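PDB 3WEC: cytochrome P450 from Rhodococcus erythropolis, which catalyses heme-dependent N-hydroxylation of the quinolone ring of aurachin alkaloids, a step that gives these compounds their antibiotic activity. Local coordinates for residues 83-88 against 186-191; 181-186 against 253-258; 298-303 against 397-402. All blocks are in the same frame, centred on the assembly; numbering follows the deposited sequence.

Contact 1: 83-88 against 186-191; sequences EDMPPF and LDINFA. With AUI (3-[(2E,6E,9R)-9-hydroxy-3,7,11-trimethyldodeca-2,6,10-trien-1-yl]-2-methylquinolin-4(1H)-one), chain C.
Phe88 and Ile188 meet where the B–C loop of the P450 fold packs against the F–G loop, the two chains running almost antiparallel. Ile188 lays CG1 over one face of the Phe88 ring, 3.8 Å from its centroid. The carbonyl O of Leu186 lies at the ring edge, 3.3 Å from Phe88 CE2. With its CG anti to the backbone N (chi1 -180°), the Phe88 ring reaches across to the backbone of Leu186 and Asp187 and to Ile188.

At the other end the roles are exchanged, and an aromatic ring of 186-191 receives a side chain of 83-88. Pro86 sets CD over a face of Phe190, 4.1 Å from the ring centroid, and the two groups cross nearly at right angles. Met85 adds a Met-aromatic contact from an oblique direction, its SD 3.7 Å from Phe190 CZ. Asp187 turns its carboxylate to the backbone NH groups of Gly398 and Leu399, tying 186-191 to the loop 397-402 beside the ligand. Phe88 CZ and Ile188 CD1 both touch C20 of the prenyl chain, whereas Leu186 places CD2 3.7 Å from N10, the quinolone nitrogen that the enzyme hydroxylates.

Contact 2: 181-186 against 253-258; sequences LVAGVL and AGQETT. With HEM (protoporphyrin IX containing Fe), chain B.
Leu186 and Ala183 bring the C-terminal end of the F helix and the turn after it against the middle of helix 240-271, in a buried contact beside the heme that rests on van der Waals packing and one bridging water; no direct hydrogen bond joins 181-186 to 253-258. Within 181-186, Leu186 reaches furthest toward the heme. Its CD1 meets CG2 of Thr257 at 3.8 Å, the two side chains crossing at about a right angle, and also lies against the carbonyl O of Ala253. Three residues back in the turn, Ala183 presses its CB onto the flank of the Gln255 side chain. Its carbonyl O passes close to the Glu256 carboxylate without bonding to it; this oxygen binds water 1 instead, which donates to Ala183 O at 2.6 Å and accepts from Glu256 N at 3.0 Å, so that the linkage runs backbone to backbone.

Thr257 holds OG1 between its backbone N and carbonyl carbon (chi1 49°), a rotation that sends the hydroxyl back along the helix and CG2 out to Leu186. OG1 donates to Ala253 O at 2.9 Å, in the carbonyl plane. Ala253 O also accepts from water 2, which coordinates the heme iron (O to FE 2.5 Å), and therefore carries two donors where the helix is kinked. Gly254 brings CA to 3.4 Å from HEM CMC. The sequence AGQETT and this distorted turn are the I-helix signature of cytochromes P450, whose acid–threonine pair, here Glu256 and Thr257, is associated in many relatives with oxygen activation.

Contact 3: 298-303 against 397-402; sequences PPAHEA and MGLRGP. With AUI (3-[(2E,6E,9R)-9-hydroxy-3,7,11-trimethyldodeca-2,6,10-trien-1-yl]-2-methylquinolin-4(1H)-one), chain C.
Ala300 and Leu399 form a single non-hydrogen-bonded bridge of antiparallel type, flanked by Arg400 N donating to Pro299 O at 2.7 Å (166° at the hydrogen) and His301 N donating to Gly398 O at 2.8 Å. On the side of the bridge that faces the substrate, Ala300 CB touches Leu399 CD1 at 3.8 Å, and the same two methyl groups reach the ligand: Ala300 CB lies against C11, the methyl on the quinolone, and Leu399 CD1 against C16 of the prenyl chain.

Such a pairing joins two P450 substrate recognition regions, the loop between the K helix and strand 303-307 and the turn near the C-terminus. Glu302 shows how closely they approach, its CG resting 3.4 Å from Gly398 CA, where the absence of a side chain also lets C17 of the ligand come near.

Away from the ligand, His301 and Arg400 pack obliquely. Arg400 CB sits over a face of the imidazole, 4.2 Å from its centroid, and the extended chain keeps CD above that face, over the NE2–CE1 side of the ring, 3.5 Å from His301 NE2, leaving guanidinium and ring 47° apart. Tyr30 OH holds ND1 of the histidine, and Glu297 forms a salt bridge with Arg400 NH2. Water 3 completes the network: it donates to Pro298 O, accepts from Arg400 NH2 in the guanidinium plane, and is hydrogen-bonded to His301 NE2 at 2.6 Å.

How the contacts relate
Three contacts with centres 11 to 15 Å apart surround one substrate, an example of how a P450 pocket is assembled from distant parts of the chain. Contacts 1 and 2 interleave along the sequence and share Leu186, so the F–G loop continues from helix 240-271 to the B–C loop; Phe88 CD2 lies 3.4 Å from Val185 O. Contact 3 follows in series, yet folds back onto both: Pro299 CB approaches Thr257 O to 3.2 Å, and Leu399 CD2 reaches Leu186 CB. Contacts 1 and 3 border the prenyl chain and also reach the quinolone; contact 2 supplies the I-helix wall over the heme, which Pro299 also touches, an enclosure consistent with holding the quinolone nitrogen near the iron.

Contact 1: 83-88 against 186-191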
# COMPACT_ATOMS: atom_id res chain seq x y z
N GLU A 83 11.07 22.13 5.41
CA GLU A 83 9.80 21.88 6.10
C GLU A 83 9.89 20.70 7.08
O GLU A 83 10.68 19.77 6.88
CB GLU A 83 8.71 21.62 5.05
CG GLU A 83 7.29 21.97 5.47
CD GLU A 83 7.05 23.46 5.59
OE1 GLU A 83 7.70 24.25 4.85
OE2 GLU A 83 6.23 23.85 6.45
N ASP A 84 9.08 20.73 8.14
CA ASP A 84 9.06 19.64 9.13
C ASP A 84 8.36 18.41 8.53
O ASP A 84 7.42 18.56 7.79
CB ASP A 84 8.26 20.08 10.37
CG ASP A 84 9.07 20.87 11.39
OD1 ASP A 84 10.26 21.26 11.18
OD2 ASP A 84 8.49 21.11 12.47
N MET A 85 8.84 17.21 8.86
CA MET A 85 8.14 15.95 8.56
C MET A 85 6.71 15.93 9.09
O MET A 85 6.49 16.23 10.25
CB MET A 85 8.87 14.74 9.18
CG MET A 85 10.04 14.16 8.37
SD MET A 85 9.62 13.61 6.71
CE MET A 85 8.64 12.12 6.99
N PRO A 86 5.74 15.57 8.23
CA PRO A 86 4.36 15.25 8.62
C PRO A 86 4.36 13.93 9.40
O PRO A 86 5.36 13.21 9.34
CB PRO A 86 3.67 15.05 7.26
CG PRO A 86 4.77 14.61 6.36
CD PRO A 86 5.95 15.40 6.78
N PRO A 87 3.29 13.63 10.15
CA PRO A 87 3.22 12.31 10.82
C PRO A 87 3.36 11.18 9.80
O PRO A 87 2.66 11.15 8.79
CB PRO A 87 1.81 12.27 11.41
CG PRO A 87 1.35 13.68 11.45
CD PRO A 87 2.06 14.41 10.35
N PHE A 88 4.31 10.30 10.05
CA PHE A 88 4.68 9.27 9.10
C PHE A 88 5.08 7.98 9.82
O PHE A 88 5.89 8.01 10.76
CB PHE A 88 5.81 9.81 8.22
CG PHE A 88 6.30 8.86 7.17
CD1 PHE A 88 7.66 8.55 7.08
CD2 PHE A 88 5.43 8.26 6.27
CE1 PHE A 88 8.12 7.68 6.10
CE2 PHE A 88 5.89 7.38 5.30
CZ PHE A 88 7.24 7.09 5.22
N LEU A 186 0.71 6.64 5.75
CA LEU A 186 1.47 5.68 4.92
C LEU A 186 2.38 6.46 3.99
O LEU A 186 3.40 5.99 3.58
CB LEU A 186 0.53 4.83 4.03
CG LEU A 186 0.70 3.28 3.89
CD1 LEU A 186 -0.17 2.73 2.77
CD2 LEU A 186 2.15 2.77 3.86
N ASP A 187 1.98 7.66 3.61
CA ASP A 187 2.73 8.36 2.60
C ASP A 187 3.38 9.60 3.21
O ASP A 187 2.98 10.07 4.29
CB ASP A 187 1.81 8.66 1.39
CG ASP A 187 2.57 8.88 0.06
OD1 ASP A 187 3.82 9.02 0.00
OD2 ASP A 187 1.88 9.00 -0.97
N ILE A 188 4.40 10.12 2.53
CA ILE A 188 4.98 11.39 2.91
C ILE A 188 4.26 12.50 2.14
O ILE A 188 4.15 12.42 0.92
CB ILE A 188 6.51 11.45 2.62
CG1 ILE A 188 7.19 10.15 3.08
CG2 ILE A 188 7.12 12.72 3.23
CD1 ILE A 188 8.71 10.22 3.15
N ASN A 189 3.82 13.54 2.85
CA ASN A 189 3.16 14.69 2.24
C ASN A 189 3.43 15.93 3.05
O ASN A 189 2.93 16.04 4.18
CB ASN A 189 1.65 14.48 2.18
CG ASN A 189 0.96 15.40 1.17
OD1 ASN A 189 0.46 14.93 0.16
ND2 ASN A 189 0.93 16.70 1.43
N PHE A 190 4.20 16.86 2.47
CA PHE A 190 4.53 18.12 3.09
C PHE A 190 3.53 19.18 2.69
O PHE A 190 3.81 20.39 2.76
CB PHE A 190 5.90 18.58 2.62
CG PHE A 190 7.02 17.79 3.16
CD1 PHE A 190 7.65 18.18 4.33
CD2 PHE A 190 7.46 16.64 2.51
CE1 PHE A 190 8.70 17.44 4.85
CE2 PHE A 190 8.51 15.90 3.02
CZ PHE A 190 9.13 16.29 4.19
N ALA A 191 2.36 18.77 2.22
CA ALA A 191 1.31 19.76 1.95
C ALA A 191 0.17 19.47 2.92
O ALA A 191 -0.96 19.13 2.51
CB ALA A 191 0.84 19.72 0.49
O13 AUI C . 7.42 0.37 2.93
C1 AUI C . 6.21 0.10 2.80
C4 AUI C . 5.48 -0.45 3.96
C5 AUI C . 6.13 -0.64 5.18
C6 AUI C . 5.42 -1.15 6.27
C7 AUI C . 4.06 -1.42 6.09
C8 AUI C . 3.37 -1.24 4.90
C9 AUI C . 4.03 -0.74 3.78
N10 AUI C . 3.38 -0.52 2.60
C3 AUI C . 3.98 -0.03 1.50
C11 AUI C . 3.19 0.19 0.21
C2 AUI C . 5.44 0.31 1.53
C12 AUI C . 6.11 0.87 0.31
C14 AUI C . 5.55 2.27 0.04
C15 AUI C . 5.40 3.40 0.78
C26 AUI C . 5.76 3.59 2.24
C16 AUI C . 4.75 4.54 0.02
C17 AUI C . 5.58 5.81 -0.18
C18 AUI C . 6.76 5.91 0.75
C19 AUI C . 7.80 6.77 0.63
C27 AUI C . 7.92 7.82 -0.44
C20 AUI C . 8.87 6.70 1.69
C21 AUI C . 9.97 5.66 1.45
O28 AUI C . 10.71 5.60 2.66
C22 AUI C . 9.52 4.24 1.19
C23 AUI C . 9.51 3.19 2.06
C24 AUI C . 9.04 1.88 1.52
C25 AUI C . 9.89 3.19 3.53

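Contact 2: 181-186 against 253-258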
# COMPACT_ATOMS: atom_id res chain seq x y z
N LEU A 181 -8.17 9.21 9.98
CA LEU A 181 -7.03 10.06 10.32
C LEU A 181 -5.70 9.32 10.05
O LEU A 181 -4.70 9.91 9.60
CB LEU A 181 -7.08 10.38 11.80
CG LEU A 181 -8.05 11.51 12.30
CD1 LEU A 181 -8.28 12.51 11.20
CD2 LEU A 181 -9.33 10.94 12.89
N VAL A 182 -5.63 8.05 10.36
CA VAL A 182 -4.29 7.45 10.19
C VAL A 182 -3.94 7.11 8.75
O VAL A 182 -2.77 7.07 8.45
CB VAL A 182 -3.95 6.27 11.12
CG1 VAL A 182 -3.87 6.73 12.58
CG2 VAL A 182 -4.92 5.11 10.98
N ALA A 183 -4.94 6.91 7.87
CA ALA A 183 -4.67 6.36 6.49
C ALA A 183 -3.54 7.08 5.77
O ALA A 183 -2.78 6.40 5.15
CB ALA A 183 -5.90 6.32 5.59
N GLY A 184 -3.42 8.41 5.87
CA GLY A 184 -2.37 9.16 5.10
C GLY A 184 -0.94 9.11 5.69
O GLY A 184 0.06 9.56 5.08
N VAL A 185 -0.84 8.52 6.86
CA VAL A 185 0.40 8.30 7.56
C VAL A 185 1.23 7.20 6.83
O VAL A 185 2.37 6.95 7.17
CB VAL A 185 -0.01 7.97 9.03
CG1 VAL A 185 0.84 6.91 9.74
CG2 VAL A 185 -0.22 9.27 9.83
N LEU A 186 0.71 6.64 5.75
CA LEU A 186 1.47 5.68 4.92
C LEU A 186 2.38 6.46 3.99
O LEU A 186 3.40 5.99 3.58
CB LEU A 186 0.53 4.83 4.03
CG LEU A 186 0.70 3.28 3.89
CD1 LEU A 186 -0.17 2.73 2.77
CD2 LEU A 186 2.15 2.77 3.86
N ALA A 253 -1.22 0.13 6.86
CA ALA A 253 -0.79 -0.64 5.73
C ALA A 253 -1.89 -1.01 4.77
O ALA A 253 -1.77 -0.74 3.59
CB ALA A 253 0.11 -1.86 6.15
N GLY A 254 -3.02 -1.51 5.24
CA GLY A 254 -4.07 -2.04 4.33
C GLY A 254 -5.16 -1.10 3.85
O GLY A 254 -6.05 -1.49 3.06
N GLN A 255 -5.12 0.15 4.29
CA GLN A 255 -6.16 1.10 3.89
C GLN A 255 -5.93 1.75 2.51
O GLN A 255 -6.67 1.50 1.60
CB GLN A 255 -6.27 2.21 4.94
CG GLN A 255 -7.09 1.90 6.17
CD GLN A 255 -7.32 3.18 7.02
OE1 GLN A 255 -6.50 3.56 7.93
NE2 GLN A 255 -8.39 3.86 6.70
N GLU A 256 -4.91 2.61 2.37
CA GLU A 256 -4.82 3.41 1.14
C GLU A 256 -4.31 2.61 -0.03
O GLU A 256 -4.64 2.94 -1.16
CB GLU A 256 -4.03 4.71 1.32
CG GLU A 256 -4.95 5.93 1.41
CD GLU A 256 -4.22 7.16 1.89
OE1 GLU A 256 -2.96 7.14 1.85
OE2 GLU A 256 -4.91 8.13 2.32
N THR A 257 -3.50 1.59 0.24
CA THR A 257 -3.09 0.65 -0.79
C THR A 257 -4.35 0.01 -1.42
O THR A 257 -4.43 -0.09 -2.63
CB THR A 257 -2.21 -0.50 -0.22
OG1 THR A 257 -2.84 -1.06 0.95
CG2 THR A 257 -0.85 0.03 0.13
N THR A 258 -5.30 -0.42 -0.59
CA THR A 258 -6.50 -1.11 -1.06
C THR A 258 -7.46 -0.08 -1.66
O THR A 258 -7.97 -0.28 -2.78
CB THR A 258 -7.24 -1.90 0.06
OG1 THR A 258 -6.33 -2.74 0.79
CG2 THR A 258 -8.39 -2.73 -0.47
CHA HEM B . 4.60 -4.14 2.95
CHB HEM B . 2.13 -3.13 -1.25
CHC HEM B . -2.08 -4.43 0.91
CHD HEM B . 0.43 -5.25 5.21
C1A HEM B . 4.19 -3.72 1.62
C2A HEM B . 5.17 -3.09 0.68
C3A HEM B . 4.43 -2.81 -0.53
C4A HEM B . 3.08 -3.27 -0.20
CMA HEM B . 4.95 -2.17 -1.83
CAA HEM B . 6.67 -2.77 0.79
CBA HEM B . 7.34 -4.08 0.33
CGA HEM B . 8.85 -3.91 0.12
O1A HEM B . 9.51 -3.00 0.72
O2A HEM B . 9.44 -4.73 -0.63
C1B HEM B . 0.72 -3.40 -0.98
C2B HEM B . -0.22 -3.34 -2.10
C3B HEM B . -1.43 -3.69 -1.42
C4B HEM B . -1.08 -3.93 -0.03
CMB HEM B . -0.04 -2.95 -3.54
CAB HEM B . -2.75 -3.76 -2.11
CBB HEM B . -3.80 -3.23 -1.54
C1C HEM B . -1.76 -4.81 2.27
C2C HEM B . -2.79 -5.12 3.26
C3C HEM B . -2.02 -5.34 4.51
C4C HEM B . -0.62 -5.15 4.21
CMC HEM B . -4.27 -5.16 3.00
CAC HEM B . -2.52 -5.66 5.89
CBC HEM B . -3.76 -6.04 6.12
C1D HEM B . 1.85 -4.95 4.98
C2D HEM B . 2.84 -5.22 6.02
C3D HEM B . 4.11 -4.88 5.36
C4D HEM B . 3.68 -4.52 4.00
CMD HEM B . 2.57 -5.66 7.44
CAD HEM B . 5.50 -4.90 5.95
CBD HEM B . 6.12 -6.25 5.51
CGD HEM B . 7.51 -6.44 6.03
O1D HEM B . 7.84 -7.62 6.35
O2D HEM B . 8.28 -5.43 6.15
NA HEM B . 2.87 -3.96 1.07
NB HEM B . 0.25 -3.82 0.24
NC HEM B . -0.44 -4.89 2.80
ND HEM B . 2.35 -4.58 3.77
FE HEM B . 1.18 -4.15 2.08
O HOH W 1 -3.43 3.96 4.61
O HOH W 2 0.70 -1.73 2.33

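Contact 3: 298-303 against 397-402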
# COMPACT_ATOMS: atom_id res chain seq x y z
N PRO A 298 -0.38 0.39 -9.98
CA PRO A 298 -0.11 -0.04 -8.60
C PRO A 298 -0.45 1.08 -7.64
O PRO A 298 -0.42 2.24 -8.03
CB PRO A 298 1.40 -0.34 -8.60
CG PRO A 298 1.89 -0.06 -10.01
CD PRO A 298 0.85 0.77 -10.70
N PRO A 299 -0.86 0.75 -6.40
CA PRO A 299 -1.24 1.87 -5.53
C PRO A 299 0.01 2.57 -4.95
O PRO A 299 -0.04 3.79 -4.64
CB PRO A 299 -2.08 1.19 -4.43
CG PRO A 299 -1.53 -0.21 -4.38
CD PRO A 299 -1.10 -0.57 -5.77
N ALA A 300 1.10 1.81 -4.81
CA ALA A 300 2.37 2.37 -4.42
C ALA A 300 3.33 2.37 -5.62
O ALA A 300 3.70 1.30 -6.09
CB ALA A 300 2.98 1.60 -3.25
N HIS A 301 3.74 3.55 -6.07
CA HIS A 301 4.72 3.68 -7.18
C HIS A 301 6.15 3.49 -6.73
O HIS A 301 7.02 3.20 -7.56
CB HIS A 301 4.54 5.01 -7.95
CG HIS A 301 3.43 4.94 -8.99
ND1 HIS A 301 3.52 5.56 -10.19
CD2 HIS A 301 2.19 4.29 -8.96
CE1 HIS A 301 2.39 5.32 -10.90
NE2 HIS A 301 1.57 4.56 -10.14
N GLU A 302 6.40 3.67 -5.43
CA GLU A 302 7.71 3.34 -4.84
C GLU A 302 7.77 2.54 -3.53
O GLU A 302 6.87 2.62 -2.68
CB GLU A 302 8.56 4.58 -4.69
CG GLU A 302 7.89 5.80 -4.12
CD GLU A 302 8.71 7.04 -4.42
OE1 GLU A 302 9.29 7.09 -5.53
OE2 GLU A 302 8.81 7.94 -3.56
N ALA A 303 8.83 1.73 -3.44
CA ALA A 303 9.28 1.08 -2.22
C ALA A 303 10.64 1.73 -1.86
O ALA A 303 11.33 2.22 -2.75
CB ALA A 303 9.46 -0.40 -2.46
N MET A 397 4.08 11.48 -1.83
CA MET A 397 5.34 11.17 -2.51
C MET A 397 5.38 9.82 -3.21
O MET A 397 5.88 9.73 -4.32
CB MET A 397 6.53 11.32 -1.56
CG MET A 397 6.99 12.75 -1.40
SD MET A 397 8.62 12.92 -0.63
CE MET A 397 9.28 11.24 -0.89
N GLY A 398 4.91 8.77 -2.55
CA GLY A 398 5.02 7.41 -3.10
C GLY A 398 3.72 6.70 -3.51
O GLY A 398 3.75 5.67 -4.18
N LEU A 399 2.57 7.22 -3.10
CA LEU A 399 1.28 6.52 -3.36
C LEU A 399 0.53 7.20 -4.48
O LEU A 399 0.70 8.40 -4.71
CB LEU A 399 0.42 6.48 -2.10
CG LEU A 399 0.47 5.33 -1.08
CD1 LEU A 399 1.67 4.42 -1.15
CD2 LEU A 399 0.21 5.87 0.34
N ARG A 400 -0.28 6.45 -5.21
CA ARG A 400 -1.06 7.01 -6.30
C ARG A 400 -2.45 6.42 -6.37
O ARG A 400 -2.65 5.18 -6.40
CB ARG A 400 -0.34 6.86 -7.63
CG ARG A 400 -1.00 7.63 -8.76
CD ARG A 400 -0.14 7.63 -10.01
NE ARG A 400 -0.77 8.34 -11.10
CZ ARG A 400 -1.52 7.78 -12.04
NH1 ARG A 400 -2.05 8.51 -13.02
NH2 ARG A 400 -1.72 6.48 -12.00
N GLY A 401 -3.42 7.33 -6.35
CA GLY A 401 -4.82 6.96 -6.48
C GLY A 401 -5.63 8.23 -6.46
O GLY A 401 -5.14 9.27 -6.04
N PRO A 402 -6.89 8.16 -6.92
CA PRO A 402 -7.76 9.33 -7.03
C PRO A 402 -8.27 9.87 -5.67
O PRO A 402 -8.52 9.11 -4.72
CB PRO A 402 -8.92 8.80 -7.88
CG PRO A 402 -8.95 7.32 -7.56
CD PRO A 402 -7.50 6.97 -7.55
O13 AUI C . 7.42 0.37 2.93
C1 AUI C . 6.21 0.10 2.80
C4 AUI C . 5.48 -0.45 3.96
C5 AUI C . 6.13 -0.64 5.18
C6 AUI C . 5.42 -1.15 6.27
C7 AUI C . 4.06 -1.42 6.09
C8 AUI C . 3.37 -1.24 4.90
C9 AUI C . 4.03 -0.74 3.78
N10 AUI C . 3.38 -0.52 2.60
C3 AUI C . 3.98 -0.03 1.50
C11 AUI C . 3.19 0.19 0.21
C2 AUI C . 5.44 0.31 1.53
C12 AUI C . 6.11 0.87 0.31
C14 AUI C . 5.55 2.27 0.04
C15 AUI C . 5.40 3.40 0.78
C26 AUI C . 5.76 3.59 2.24
C16 AUI C . 4.75 4.54 0.02
C17 AUI C . 5.58 5.81 -0.18
C18 AUI C . 6.76 5.91 0.75
C19 AUI C . 7.80 6.77 0.63
C27 AUI C . 7.92 7.82 -0.44
C20 AUI C . 8.87 6.70 1.69
C21 AUI C . 9.97 5.66 1.45
O28 AUI C . 10.71 5.60 2.66
C22 AUI C . 9.52 4.24 1.19
C23 AUI C . 9.51 3.19 2.06
C24 AUI C . 9.04 1.88 1.52
C25 AUI C . 9.89 3.19 3.53
O HOH W 3 -1.03 4.23 -10.09